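Type IV pilus biogenesis protein PilB (Streptococcus sanguinis, PDB 7B7P) is a bimodular type IV minor pilin with a direct role in adhesion, its von Willebrand factor A-like module carrying a MIDAS metal site that probably takes part in binding. Local coordinates at residues 171-176 with 282-287; 189-194 with 369-374; 165-170 with 217-222. All blocks are in the same frame, centred on the assembly; numbering follows the deposited sequence.

Contact 1: 171-176 with 282-287; sequences SGSMDW and LTDGIP
L282, at the end of strand 276-283, meets M174 through apolar tips, its CD2 4.2 Å from M174 CE. D284 carries most of the contact. Its carboxylate lies against the short 3-10 turn 172-175. S173 OG donates a hydrogen bond to D284 OD2; at 2.4 Å it is very short, and its exact length is doubtful. The same OD2 is also salt-bridged to R191 of helix 191-209. M174 passes obliquely by the carboxylate, with SD 3.4 Å from D284 OD2; bends at chi2 and chi3 fold the thioether back over the acid and on to L282. S171 OG comes to 3.4 Å from D284 OD1.

S171 and S173 are the two serines of the DxSxS sequence of a MIDAS, and S173 and D284 are magnesium-binding residues, so this contact joins two loops of the metal site. Backbone bonds from M174 N to S171 O and from W176 N to S173 O hold the turn in shape. M174 also leans on R191, M192 and L195 of helix 191-209, while L282 touches L195 as well as I368 and F370 of the neighbouring strand 364-370.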
loop_
_atom_site.group_PDB
_atom_site.type_symbol
_atom_site.label_atom_id
_atom_site.label_comp_id
_atom_site.label_asym_id
_atom_site.label_seq_id
_atom_site.Cartn_x
_atom_site.Cartn_y
_atom_site.Cartn_z
ATOM N N SER A 171 -6.824 15.432 18.782
ATOM C CA SER A 171 -6.623 16.702 19.464
ATOM C C SER A 171 -7.918 17.540 19.490
ATOM O O SER A 171 -8.907 17.248 18.810
ATOM C CB SER A 171 -5.487 17.482 18.806
ATOM O OG SER A 171 -5.830 17.889 17.502
ATOM N N GLY A 172 -7.888 18.615 20.286
ATOM C CA GLY A 172 -9.074 19.438 20.465
ATOM C C GLY A 172 -9.558 20.098 19.188
ATOM O O GLY A 172 -10.761 20.307 19.009
ATOM N N SER A 173 -8.638 20.419 18.274
ATOM C CA SER A 173 -9.026 20.985 16.986
ATOM C C SER A 173 -10.008 20.089 16.227
ATOM O O SER A 173 -10.725 20.571 15.338
ATOM C CB SER A 173 -7.761 21.240 16.142
ATOM O OG SER A 173 -7.183 20.013 15.711
ATOM N N MET A 174 -10.057 18.795 16.544
ATOM C CA MET A 174 -10.936 17.893 15.807
ATOM C C MET A 174 -12.420 18.077 16.161
ATOM O O MET A 174 -13.267 17.394 15.572
ATOM C CB MET A 174 -10.515 16.444 16.040
ATOM C CG MET A 174 -9.178 16.085 15.424
ATOM S SD MET A 174 -9.254 15.851 13.659
ATOM C CE MET A 174 -9.935 14.199 13.547
ATOM N N ASP A 175 -12.746 18.988 17.085
ATOM C CA ASP A 175 -14.126 19.386 17.318
ATOM C C ASP A 175 -14.592 20.500 16.400
ATOM O O ASP A 175 -15.796 20.752 16.336
ATOM C CB ASP A 175 -14.327 19.860 18.758
ATOM C CG ASP A 175 -14.895 18.795 19.636
ATOM O OD1 ASP A 175 -15.541 17.850 19.102
ATOM O OD2 ASP A 175 -14.672 18.904 20.858
ATOM N N TRP A 176 -13.680 21.205 15.739
ATOM C CA TRP A 176 -14.091 22.247 14.813
ATOM C C TRP A 176 -14.458 21.638 13.465
ATOM O O TRP A 176 -14.263 20.446 13.224
ATOM C CB TRP A 176 -12.992 23.289 14.628
ATOM C CG TRP A 176 -12.301 23.690 15.866
ATOM C CD1 TRP A 176 -12.841 23.812 17.123
ATOM C CD2 TRP A 176 -10.923 24.064 15.980
ATOM N NE1 TRP A 176 -11.876 24.223 18.014
ATOM C CE2 TRP A 176 -10.688 24.385 17.337
ATOM C CE3 TRP A 176 -9.858 24.142 15.069
ATOM C CZ2 TRP A 176 -9.428 24.778 17.801
ATOM C CZ3 TRP A 176 -8.614 24.545 15.530
ATOM C CH2 TRP A 176 -8.410 24.858 16.885
ATOM N N LEU A 282 -3.651 9.694 10.529
ATOM C CA LEU A 282 -4.442 10.860 10.171
ATOM C C LEU A 282 -4.149 11.973 11.162
ATOM O O LEU A 282 -4.253 11.759 12.365
ATOM C CB LEU A 282 -5.942 10.531 10.168
ATOM C CG LEU A 282 -6.760 11.700 9.630
ATOM C CD1 LEU A 282 -7.899 11.213 8.705
ATOM C CD2 LEU A 282 -7.297 12.542 10.769
ATOM N N THR A 283 -3.808 13.156 10.664
ATOM C CA THR A 283 -3.569 14.289 11.541
ATOM C C THR A 283 -4.135 15.551 10.908
ATOM O O THR A 283 -4.220 15.666 9.681
ATOM C CB THR A 283 -2.056 14.452 11.875
ATOM O OG1 THR A 283 -1.873 15.539 12.790
ATOM C CG2 THR A 283 -1.227 14.692 10.643
ATOM N N ASP A 284 -4.539 16.491 11.769
ATOM C CA ASP A 284 -5.189 17.728 11.352
ATOM C C ASP A 284 -4.448 18.970 11.836
ATOM O O ASP A 284 -5.019 20.063 11.831
ATOM C CB ASP A 284 -6.639 17.761 11.850
ATOM C CG ASP A 284 -6.759 18.255 13.307
ATOM O OD1 ASP A 284 -5.849 17.963 14.112
ATOM O OD2 ASP A 284 -7.762 18.931 13.650
ATOM N N GLY A 285 -3.196 18.836 12.265
ATOM C CA GLY A 285 -2.540 19.982 12.865
ATOM C C GLY A 285 -1.032 19.879 12.809
ATOM O O GLY A 285 -0.452 18.826 12.532
ATOM N N ILE A 286 -0.401 21.008 13.076
ATOM C CA ILE A 286 1.056 21.040 13.130
ATOM C C ILE A 286 1.537 20.215 14.321
ATOM O O ILE A 286 1.031 20.399 15.449
ATOM C CB ILE A 286 1.546 22.468 13.242
ATOM C CG1 ILE A 286 0.960 23.358 12.141
ATOM C CG2 ILE A 286 3.078 22.479 13.264
ATOM C CD1 ILE A 286 1.115 24.849 12.515
ATOM N N PRO A 287 2.499 19.321 14.133
ATOM C CA PRO A 287 3.116 18.633 15.276
ATOM C C PRO A 287 3.618 19.618 16.322
ATOM O O PRO A 287 4.329 20.576 16.016
ATOM C CB PRO A 287 4.274 17.861 14.632
ATOM C CG PRO A 287 3.852 17.652 13.225
ATOM C CD PRO A 287 3.086 18.902 12.848
#

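Contact 2: 189-194 with 369-374; sequences ESRMDI and GFSGVN
Beside the MIDAS, R191 in the first turn of helix 191-209 reaches across to S371, in the segment that follows F370. The arginine chain is extended from CG to NE, which carries the guanidinium out to S371 and V373, and S371 OG lies over one of its faces, 3.6 Å from R191 NH2. V373 CG2 approaches the same nitrogen, 3.8 Å from R191 NH2, with the two side chains crossing at about a right angle. Nearer the helix backbone the contact turns apolar. F370 holds its CG anti to its own backbone N (chi1 -180°), and this directs the ring toward the first turn of the helix, against R191 and I194. Its CE2 lies 3.9 Å from R191 CB, while R191 O sits at the ring edge, near the ring plane. One turn on, I194 CG2 packs obliquely against F370 CZ at 4.0 Å; L405 of helix 402-424 also touches this ring.

Both segments are locally braced. S190 is the N-cap, its OG accepting from D193 N at 2.8 Å, and D193 OD2 accepts in return from S190 N, completing a capping box. On the other side S371 OG accepts from V373 N at 3.0 Å, an ST turn, and is also hydrogen-bonded to E376 OE2.

The polar end of R191 finds its stronger partners outside this pair: NE bonds to D177 O, and NH1 makes salt bridges with D284 OD2 and E376 OE2. With S371 held by E376 as well, the serine and the arginine share one carboxylate. The guanidinium is thus fixed at several points, and its positive charge probably helps to balance the acids gathered beside the magnesium site.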
loop_
_atom_site.group_PDB
_atom_site.type_symbol
_atom_site.label_atom_id
_atom_site.label_comp_id
_atom_site.label_asym_id
_atom_site.label_seq_id
_atom_site.Cartn_x
_atom_site.Cartn_y
_atom_site.Cartn_z
ATOM N N GLU A 189 -20.653 19.459 10.269
ATOM C CA GLU A 189 -20.119 18.430 11.143
ATOM C C GLU A 189 -18.691 18.780 11.565
ATOM O O GLU A 189 -17.980 19.514 10.876
ATOM C CB GLU A 189 -20.133 17.082 10.424
ATOM C CG GLU A 189 -21.461 16.711 9.793
ATOM C CD GLU A 189 -21.334 15.553 8.802
ATOM O OE1 GLU A 189 -20.974 15.801 7.620
ATOM O OE2 GLU A 189 -21.594 14.389 9.199
ATOM N N SER A 190 -18.283 18.264 12.721
ATOM C CA SER A 190 -16.892 18.372 13.149
ATOM C C SER A 190 -16.003 17.449 12.322
ATOM O O SER A 190 -16.463 16.482 11.697
ATOM C CB SER A 190 -16.744 18.005 14.627
ATOM O OG SER A 190 -16.743 16.587 14.760
ATOM N N ARG A 191 -14.704 17.754 12.335
ATOM C CA ARG A 191 -13.732 16.870 11.704
ATOM C C ARG A 191 -13.859 15.460 12.252
ATOM O O ARG A 191 -13.853 14.485 11.490
ATOM C CB ARG A 191 -12.315 17.406 11.921
ATOM C CG ARG A 191 -12.090 18.770 11.298
ATOM C CD ARG A 191 -10.777 19.395 11.768
ATOM N NE ARG A 191 -10.691 20.793 11.364
ATOM C CZ ARG A 191 -9.603 21.545 11.486
ATOM N NH1 ARG A 191 -8.482 21.039 12.007
ATOM N NH2 ARG A 191 -9.637 22.807 11.096
ATOM N N MET A 192 -14.008 15.331 13.570
ATOM C CA MET A 192 -14.196 14.001 14.142
ATOM C C MET A 192 -15.479 13.340 13.635
ATOM O O MET A 192 -15.477 12.140 13.330
ATOM C CB MET A 192 -14.195 14.062 15.669
ATOM C CG MET A 192 -14.006 12.674 16.261
ATOM S SD MET A 192 -12.453 11.909 15.665
ATOM C CE MET A 192 -11.315 12.821 16.726
ATOM N N ASP A 193 -16.583 14.098 13.538
ATOM C CA ASP A 193 -17.813 13.529 12.982
ATOM C C ASP A 193 -17.544 12.945 11.606
ATOM O O ASP A 193 -17.890 11.795 11.325
ATOM C CB ASP A 193 -18.927 14.584 12.900
ATOM C CG ASP A 193 -19.417 15.028 14.268
ATOM O OD1 ASP A 193 -19.401 14.193 15.198
ATOM O OD2 ASP A 193 -19.823 16.209 14.408
ATOM N N ILE A 194 -16.867 13.714 10.748
ATOM C CA ILE A 194 -16.625 13.231 9.395
ATOM C C ILE A 194 -15.675 12.038 9.417
ATOM O O ILE A 194 -15.859 11.064 8.670
ATOM C CB ILE A 194 -16.107 14.382 8.511
ATOM C CG1 ILE A 194 -17.117 15.527 8.500
ATOM C CG2 ILE A 194 -15.832 13.899 7.094
ATOM C CD1 ILE A 194 -16.674 16.716 7.721
ATOM N N GLY A 369 -3.078 14.308 5.805
ATOM C CA GLY A 369 -3.420 15.644 6.271
ATOM C C GLY A 369 -4.890 15.971 6.029
ATOM O O GLY A 369 -5.336 16.102 4.886
ATOM N N PHE A 370 -5.662 16.104 7.099
ATOM C CA PHE A 370 -7.103 16.277 7.017
ATOM C C PHE A 370 -7.479 17.627 7.643
ATOM O O PHE A 370 -7.768 17.729 8.837
ATOM C CB PHE A 370 -7.798 15.095 7.690
ATOM C CG PHE A 370 -9.308 15.166 7.654
ATOM C CD1 PHE A 370 -9.983 15.247 6.445
ATOM C CD2 PHE A 370 -10.040 15.142 8.827
ATOM C CE1 PHE A 370 -11.369 15.312 6.397
ATOM C CE2 PHE A 370 -11.436 15.207 8.797
ATOM C CZ PHE A 370 -12.104 15.290 7.569
ATOM N N SER A 371 -7.467 18.675 6.822
ATOM C CA SER A 371 -7.877 19.999 7.264
ATOM C C SER A 371 -8.180 20.849 6.043
ATOM O O SER A 371 -7.509 20.727 5.019
ATOM C CB SER A 371 -6.796 20.681 8.106
ATOM O OG SER A 371 -7.246 21.945 8.578
ATOM N N GLY A 372 -9.183 21.709 6.164
ATOM C CA GLY A 372 -9.407 22.757 5.188
ATOM C C GLY A 372 -8.596 24.005 5.438
ATOM O O GLY A 372 -8.664 24.973 4.671
ATOM N N VAL A 373 -7.797 24.005 6.497
ATOM C CA VAL A 373 -6.992 25.153 6.869
ATOM C C VAL A 373 -5.560 24.868 6.422
ATOM O O VAL A 373 -4.896 23.963 6.954
ATOM C CB VAL A 373 -7.097 25.434 8.372
ATOM C CG1 VAL A 373 -6.256 26.658 8.752
ATOM C CG2 VAL A 373 -8.575 25.612 8.767
ATOM N N ASN A 374 -5.099 25.666 5.450
ATOM C CA ASN A 374 -3.807 25.448 4.801
ATOM C C ASN A 374 -2.689 25.204 5.793
ATOM O O ASN A 374 -1.956 24.220 5.669
ATOM C CB ASN A 374 -3.441 26.644 3.922
ATOM C CG ASN A 374 -4.297 26.726 2.672
ATOM O OD1 ASN A 374 -5.111 25.842 2.415
ATOM N ND2 ASN A 374 -4.108 27.785 1.884
#

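Contact 3: 165-170 with 217-222; sequences SFVFDT and VGFSTS
V167, F168 and D169 pair in register with V217, G218 and F219 as neighbouring parallel strands, joined through helix 191-209 in a beta-alpha-beta crossover of the von Willebrand factor A fold. Four backbone bonds zip them together. V217 N gives to F166 O at 2.7 Å, F168 N to V217 O at 2.8 Å, and F219 N to F168 O at 3.0 Å, the last less straight at 148°. Beyond the paired residues, T170 N continues the pattern with a 2.7 Å bond to F219 O. The same carbonyl takes a second, weak bond from T170 OG1 at 3.2 Å.

On the other edge of strand 162-169, the V167 backbone is hydrogen-bonded to V280 and L282 of strand 276-283. S165 OG turns to N215 OD1. D169 OD1 accepts from S171 N, and OD2 bonds with D284 N and T283 OG1, which probably helps to hold the start of the 171-176 loop and the end of strand 276-283 beside the metal site.

F219 CG sits between the backbone N and the carbonyl carbon (chi1 73°), which lays the ring across D169 of the partner strand. V167 CG1 meets it at CD2, and D169 CA sits over one face in a CH-pi contact, 3.8 Å from the F219 ring centroid.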
loop_
_atom_site.group_PDB
_atom_site.type_symbol
_atom_site.label_atom_id
_atom_site.label_comp_id
_atom_site.label_asym_id
_atom_site.label_seq_id
_atom_site.Cartn_x
_atom_site.Cartn_y
_atom_site.Cartn_z
ATOM N N SER A 165 -2.934 -0.788 11.137
ATOM C CA SER A 165 -3.124 -0.002 12.345
ATOM C C SER A 165 -3.554 1.398 11.947
ATOM O O SER A 165 -2.820 2.098 11.233
ATOM C CB SER A 165 -1.863 0.046 13.211
ATOM O OG SER A 165 -2.180 0.715 14.424
ATOM N N PHE A 166 -4.746 1.786 12.391
ATOM C CA PHE A 166 -5.253 3.134 12.224
ATOM C C PHE A 166 -4.810 3.981 13.396
ATOM O O PHE A 166 -5.026 3.601 14.549
ATOM C CB PHE A 166 -6.780 3.136 12.143
ATOM C CG PHE A 166 -7.300 2.644 10.830
ATOM C CD1 PHE A 166 -7.307 3.475 9.717
ATOM C CD2 PHE A 166 -7.755 1.346 10.701
ATOM C CE1 PHE A 166 -7.773 3.010 8.485
ATOM C CE2 PHE A 166 -8.230 0.879 9.486
ATOM C CZ PHE A 166 -8.234 1.706 8.377
ATOM N N VAL A 167 -4.245 5.148 13.100
ATOM C CA VAL A 167 -3.642 6.009 14.107
ATOM C C VAL A 167 -4.186 7.409 13.878
ATOM O O VAL A 167 -3.743 8.115 12.964
ATOM C CB VAL A 167 -2.110 5.975 14.057
ATOM C CG1 VAL A 167 -1.509 6.985 15.027
ATOM C CG2 VAL A 167 -1.638 4.580 14.374
ATOM N N PHE A 168 -5.140 7.821 14.718
ATOM C CA PHE A 168 -5.981 8.975 14.440
ATOM C C PHE A 168 -5.723 10.095 15.438
ATOM O O PHE A 168 -5.809 9.889 16.648
ATOM C CB PHE A 168 -7.464 8.588 14.465
ATOM C CG PHE A 168 -7.921 7.765 13.278
ATOM C CD1 PHE A 168 -7.110 7.562 12.177
ATOM C CD2 PHE A 168 -9.196 7.213 13.270
ATOM C CE1 PHE A 168 -7.547 6.809 11.095
ATOM C CE2 PHE A 168 -9.640 6.470 12.206
ATOM C CZ PHE A 168 -8.823 6.267 11.111
ATOM N N ASP A 169 -5.436 11.282 14.911
ATOM C CA ASP A 169 -5.343 12.493 15.704
ATOM C C ASP A 169 -6.684 12.757 16.399
ATOM O O ASP A 169 -7.737 12.788 15.755
ATOM C CB ASP A 169 -4.943 13.641 14.764
ATOM C CG ASP A 169 -4.633 14.958 15.472
ATOM O OD1 ASP A 169 -5.190 15.277 16.542
ATOM O OD2 ASP A 169 -3.844 15.740 14.896
ATOM N N THR A 170 -6.646 12.899 17.728
ATOM C CA THR A 170 -7.820 13.218 18.535
ATOM C C THR A 170 -7.611 14.504 19.318
ATOM O O THR A 170 -8.188 14.680 20.389
ATOM C CB THR A 170 -8.200 12.078 19.498
ATOM O OG1 THR A 170 -7.207 11.928 20.527
ATOM C CG2 THR A 170 -8.385 10.747 18.784
ATOM N N VAL A 217 -5.702 3.227 17.085
ATOM C CA VAL A 217 -4.914 4.031 18.011
ATOM C C VAL A 217 -5.372 5.477 17.884
ATOM O O VAL A 217 -5.490 6.006 16.770
ATOM C CB VAL A 217 -3.398 3.922 17.732
ATOM C CG1 VAL A 217 -2.593 4.948 18.575
ATOM C CG2 VAL A 217 -2.891 2.507 17.962
ATOM N N GLY A 218 -5.624 6.113 19.015
ATOM C CA GLY A 218 -5.853 7.540 19.060
ATOM C C GLY A 218 -4.623 8.225 19.628
ATOM O O GLY A 218 -3.861 7.636 20.383
ATOM N N PHE A 219 -4.428 9.481 19.262
ATOM C CA PHE A 219 -3.335 10.225 19.858
ATOM C C PHE A 219 -3.721 11.684 19.889
ATOM O O PHE A 219 -4.385 12.186 18.979
ATOM C CB PHE A 219 -1.995 10.040 19.104
ATOM C CG PHE A 219 -1.924 10.758 17.769
ATOM C CD1 PHE A 219 -1.459 12.062 17.693
ATOM C CD2 PHE A 219 -2.301 10.106 16.591
ATOM C CE1 PHE A 219 -1.393 12.727 16.477
ATOM C CE2 PHE A 219 -2.226 10.752 15.359
ATOM C CZ PHE A 219 -1.770 12.062 15.302
ATOM N N SER A 220 -3.308 12.349 20.952
ATOM C CA SER A 220 -3.359 13.790 21.005
ATOM C C SER A 220 -2.144 14.242 21.789
ATOM O O SER A 220 -1.019 14.166 21.283
ATOM C CB SER A 220 -4.667 14.279 21.633
ATOM O OG SER A 220 -4.834 13.742 22.934
ATOM N N THR A 221 -2.358 14.748 23.004
ATOM C CA THR A 221 -1.233 15.038 23.883
ATOM C C THR A 221 -0.351 13.804 24.047
ATOM O O THR A 221 0.882 13.899 24.087
ATOM C CB THR A 221 -1.759 15.540 25.224
ATOM O OG1 THR A 221 -2.430 16.794 25.018
ATOM C CG2 THR A 221 -0.612 15.750 26.228
ATOM N N SER A 222 -0.968 12.636 24.087
ATOM C CA SER A 222 -0.249 11.381 24.075
ATOM C C SER A 222 -1.207 10.338 23.509
ATOM O O SER A 222 -2.375 10.624 23.245
ATOM C CB SER A 222 0.280 11.046 25.476
ATOM O OG SER A 222 -0.731 10.461 26.260
#

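In the fold
The three contacts gather at one end of the von Willebrand factor A sheet, around the bound magnesium ion. Contact 1 lies nearest it, with the S173 side chain about 3 Å from the metal. In contact 3 the side chain of D169 is about 4 Å from the magnesium ion. In contact 2 the side chain of R191 is about 6 Å from the magnesium ion. Contacts 1 and 2, their centres 8 Å apart, are tied by the salt bridge from R191 NH1 to D284 OD2, 2.8 Å long. Contacts 1 and 3 meet where strands 276-283 and 162-169 run side by side, with D169 N 2.8 Å from L282 O. Contacts 2 and 3 touch more lightly, M192 CE packing 3.7 Å from D169 O.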